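Local coordinates for protein RV1873 (Mycobacterium tuberculosis, PDB 2JEK) that is of unknown function but belongs to the DUF1810 family and folds as a compact, all-helical right-handed superhelix, at residues D102-T110 against F122-Y130. Residues are numbered along the deposited sequence; the frame is centred on the assembly and turned at random.
Sequences DLKLCSSMT and FVALLAKYY. With SO4 (sulfate ion), chain B.
Met109, Cys106 and Leu105 of helix 101-115 pack against Phe122, Leu125 and Leu126 of helix 120-129 and Tyr130 just after it in a buried contact between two consecutive helices, a helical hairpin within the right-handed superhelix of this DUF1810 protein. The local axes of the two segments run 140° apart in direction and approach to 9.3 Å, so the pair is roughly antiparallel but splayed. The backbones come nearest where Met109 meets Phe122, their CA atoms 5.1 Å apart. There Met109, bent at chi2 and chi3, brings SD 3.7 Å from Phe122 CD1, near the plane of the ring: an edge-on Met-aromatic contact. Met109 CB meanwhile rests on Leu126 CG, and Leu105 and Leu125 meet tip to tip through their CD2 methyls at 3.8 Å. Helix 74-87 covers one flank, with Thr82 touching both Met109 and Phe122 and with His79 stacked on the Phe122 ring.

At the other end Tyr130, the first residue to leave helical phi/psi, spans the wider separation of the two backbones. Its CG lies anti to the carbonyl carbon (chi1 -63°), which carries the ring across to Cys106. Cys106 CB sits over one face of the Tyr130 ring, displaced toward its edge and 3.6 Å from Tyr130 CE1, in a CH-pi contact; Cys106 SG lies over the same ring, 4.4 Å from the centroid, and also touches Leu126 CD2. The phenol hydroxyl passes Leu105 CB and donates to a backbone carbonyl that already accepts from Cys106 N: Tyr130 OH lies 2.6 Å from Asp102 O, in the carbonyl plane and on a lone pair, with a C=O...OH angle of 128°.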
loop_
_atom_site.group_PDB
_atom_site.type_symbol
_atom_site.label_atom_id
_atom_site.label_comp_id
_atom_site.label_asym_id
_atom_site.label_seq_id
_atom_site.Cartn_x
_atom_site.Cartn_y
_atom_site.Cartn_z
ATOM N N ASP A 102 3.966 7.759 -5.864
ATOM C CA ASP A 102 4.296 8.338 -4.558
ATOM C C ASP A 102 3.022 8.668 -3.774
ATOM O O ASP A 102 2.934 8.419 -2.550
ATOM C CB ASP A 102 5.230 9.554 -4.700
ATOM C CG ASP A 102 4.620 10.687 -5.513
ATOM O OD1 ASP A 102 3.869 10.430 -6.472
ATOM O OD2 ASP A 102 4.899 11.865 -5.183
ATOM N N LEU A 103 2.013 9.183 -4.472
ATOM C CA LEU A 103 0.747 9.501 -3.828
ATOM C C LEU A 103 -0.011 8.226 -3.485
ATOM O O LEU A 103 -0.633 8.130 -2.417
ATOM C CB LEU A 103 -0.105 10.404 -4.719
ATOM C CG LEU A 103 0.539 11.721 -5.168
ATOM C CD1 LEU A 103 -0.442 12.567 -5.980
ATOM C CD2 LEU A 103 1.083 12.511 -3.979
ATOM N N LYS A 104 0.040 7.243 -4.383
ATOM C CA LYS A 104 -0.579 5.953 -4.111
ATOM C C LYS A 104 -0.015 5.329 -2.832
ATOM O O LYS A 104 -0.771 4.805 -2.004
ATOM C CB LYS A 104 -0.396 5.007 -5.299
ATOM C CG LYS A 104 -1.279 5.344 -6.494
ATOM C CD LYS A 104 -1.217 4.237 -7.550
ATOM C CE LYS A 104 -2.109 4.533 -8.752
ATOM N NZ LYS A 104 -3.546 4.541 -8.383
ATOM N N LEU A 105 1.301 5.410 -2.652
ATOM C CA LEU A 105 1.927 4.844 -1.470
ATOM C C LEU A 105 1.477 5.587 -0.229
ATOM O O LEU A 105 1.135 4.975 0.788
ATOM C CB LEU A 105 3.438 4.897 -1.587
ATOM C CG LEU A 105 4.206 4.290 -0.408
ATOM C CD1 LEU A 105 3.862 2.830 -0.185
ATOM C CD2 LEU A 105 5.690 4.434 -0.635
ATOM N N CYS A 106 1.461 6.911 -0.299
ATOM C CA CYS A 106 0.962 7.684 0.830
ATOM C C CYS A 106 -0.458 7.251 1.212
ATOM O O CYS A 106 -0.768 7.054 2.392
ATOM C CB CYS A 106 1.016 9.173 0.506
ATOM S SG CYS A 106 0.546 10.194 1.895
ATOM N N SER A 107 -1.334 7.113 0.220
ATOM C CA SER A 107 -2.706 6.692 0.468
ATOM C C SER A 107 -2.772 5.306 1.097
ATOM O O SER A 107 -3.574 5.065 2.002
ATOM C CB SER A 107 -3.513 6.696 -0.829
ATOM O OG SER A 107 -3.520 8.006 -1.393
ATOM N N SER A 108 -1.934 4.389 0.606
ATOM C CA SER A 108 -1.892 3.034 1.147
ATOM C C SER A 108 -1.434 3.041 2.608
ATOM O O SER A 108 -2.061 2.431 3.477
ATOM C CB SER A 108 -0.974 2.154 0.294
ATOM O OG SER A 108 -0.991 0.808 0.756
ATOM N N MET A 109 -0.342 3.730 2.897
ATOM C CA MET A 109 0.164 3.776 4.273
ATOM C C MET A 109 -0.835 4.450 5.217
ATOM O O MET A 109 -1.001 4.022 6.360
ATOM C CB MET A 109 1.520 4.490 4.329
ATOM C CG MET A 109 2.650 3.799 3.544
ATOM S SD MET A 109 3.017 2.127 4.139
ATOM C CE MET A 109 1.993 1.094 3.080
ATOM N N THR A 110 -1.506 5.488 4.734
ATOM C CA THR A 110 -2.495 6.217 5.540
ATOM C C THR A 110 -3.633 5.269 5.913
ATOM O O THR A 110 -4.036 5.197 7.076
ATOM C CB THR A 110 -3.032 7.439 4.780
ATOM O OG1 THR A 110 -1.944 8.338 4.533
ATOM C CG2 THR A 110 -4.107 8.164 5.583
ATOM N N PHE A 122 4.067 1.309 8.877
ATOM C CA PHE A 122 3.316 2.214 8.004
ATOM C C PHE A 122 3.573 3.654 8.417
ATOM O O PHE A 122 3.851 4.507 7.578
ATOM C CB PHE A 122 1.812 1.905 8.042
ATOM C CG PHE A 122 1.471 0.438 7.834
ATOM C CD1 PHE A 122 2.015 -0.277 6.767
ATOM C CD2 PHE A 122 0.603 -0.221 8.703
ATOM C CE1 PHE A 122 1.719 -1.629 6.562
ATOM C CE2 PHE A 122 0.294 -1.577 8.507
ATOM C CZ PHE A 122 0.859 -2.274 7.431
ATOM N N VAL A 123 3.499 3.912 9.718
ATOM C CA VAL A 123 3.709 5.256 10.241
ATOM C C VAL A 123 5.166 5.674 10.067
ATOM O O VAL A 123 5.440 6.828 9.731
ATOM C CB VAL A 123 3.250 5.377 11.711
ATOM C CG1 VAL A 123 3.400 6.811 12.177
ATOM C CG2 VAL A 123 1.797 4.974 11.831
ATOM N N ALA A 124 6.095 4.741 10.253
ATOM C CA ALA A 124 7.516 5.015 10.028
ATOM C C ALA A 124 7.775 5.457 8.590
ATOM O O ALA A 124 8.584 6.362 8.346
ATOM C CB ALA A 124 8.374 3.807 10.372
ATOM N N LEU A 125 7.087 4.829 7.635
ATOM C CA LEU A 125 7.275 5.191 6.225
ATOM C C LEU A 125 6.778 6.626 6.009
ATOM O O LEU A 125 7.463 7.446 5.381
ATOM C CB LEU A 125 6.584 4.186 5.291
ATOM C CG LEU A 125 7.072 4.181 3.834
ATOM C CD1 LEU A 125 6.793 2.826 3.210
ATOM C CD2 LEU A 125 6.411 5.290 3.006
ATOM N N LEU A 126 5.601 6.942 6.543
ATOM C CA LEU A 126 5.072 8.308 6.440
ATOM C C LEU A 126 5.999 9.333 7.092
ATOM O O LEU A 126 6.208 10.435 6.562
ATOM C CB LEU A 126 3.660 8.395 7.030
ATOM C CG LEU A 126 2.579 7.630 6.250
ATOM C CD1 LEU A 126 1.260 7.563 7.009
ATOM C CD2 LEU A 126 2.344 8.219 4.850
ATOM N N ALA A 127 6.579 8.958 8.235
ATOM C CA ALA A 127 7.489 9.852 8.957
ATOM C C ALA A 127 8.764 10.093 8.154
ATOM O O ALA A 127 9.254 11.223 8.067
ATOM C CB ALA A 127 7.819 9.272 10.332
ATOM N N LYS A 128 9.304 9.034 7.560
ATOM C CA LYS A 128 10.587 9.126 6.868
ATOM C C LYS A 128 10.470 9.860 5.540
ATOM O O LYS A 128 11.344 10.663 5.168
ATOM C CB LYS A 128 11.175 7.726 6.630
ATOM C CG LYS A 128 12.495 7.756 5.862
ATOM C CD LYS A 128 13.197 6.422 5.908
ATOM C CE LYS A 128 14.419 6.404 4.997
ATOM N NZ LYS A 128 15.192 5.142 5.128
ATOM N N TYR A 129 9.389 9.581 4.821
ATOM C CA TYR A 129 9.291 9.983 3.420
ATOM C C TYR A 129 8.267 11.068 3.102
ATOM O O TYR A 129 8.340 11.670 2.019
ATOM C CB TYR A 129 8.968 8.766 2.566
ATOM C CG TYR A 129 10.092 7.794 2.443
ATOM C CD1 TYR A 129 11.204 8.088 1.647
ATOM C CD2 TYR A 129 10.031 6.551 3.076
ATOM C CE1 TYR A 129 12.235 7.188 1.508
ATOM C CE2 TYR A 129 11.065 5.630 2.944
ATOM C CZ TYR A 129 12.170 5.954 2.157
ATOM O OH TYR A 129 13.174 5.042 2.016
ATOM N N TYR A 130 7.325 11.310 4.014
ATOM C CA TYR A 130 6.222 12.249 3.763
ATOM C C TYR A 130 6.099 13.289 4.873
ATOM O O TYR A 130 5.030 13.854 5.077
ATOM C CB TYR A 130 4.883 11.513 3.598
ATOM C CG TYR A 130 4.848 10.587 2.396
ATOM C CD1 TYR A 130 4.442 11.054 1.148
ATOM C CD2 TYR A 130 5.261 9.263 2.506
ATOM C CE1 TYR A 130 4.433 10.200 0.033
ATOM C CE2 TYR A 130 5.265 8.407 1.414
ATOM C CZ TYR A 130 4.840 8.875 0.180
ATOM O OH TYR A 130 4.857 7.991 -0.872
HETATM S S SO4 B . 16.608 4.884 8.417
HETATM O O1 SO4 B . 17.845 4.902 9.196
HETATM O O2 SO4 B . 16.587 6.008 7.486
HETATM O O3 SO4 B . 15.452 4.927 9.306
HETATM O O4 SO4 B . 16.591 3.644 7.637
#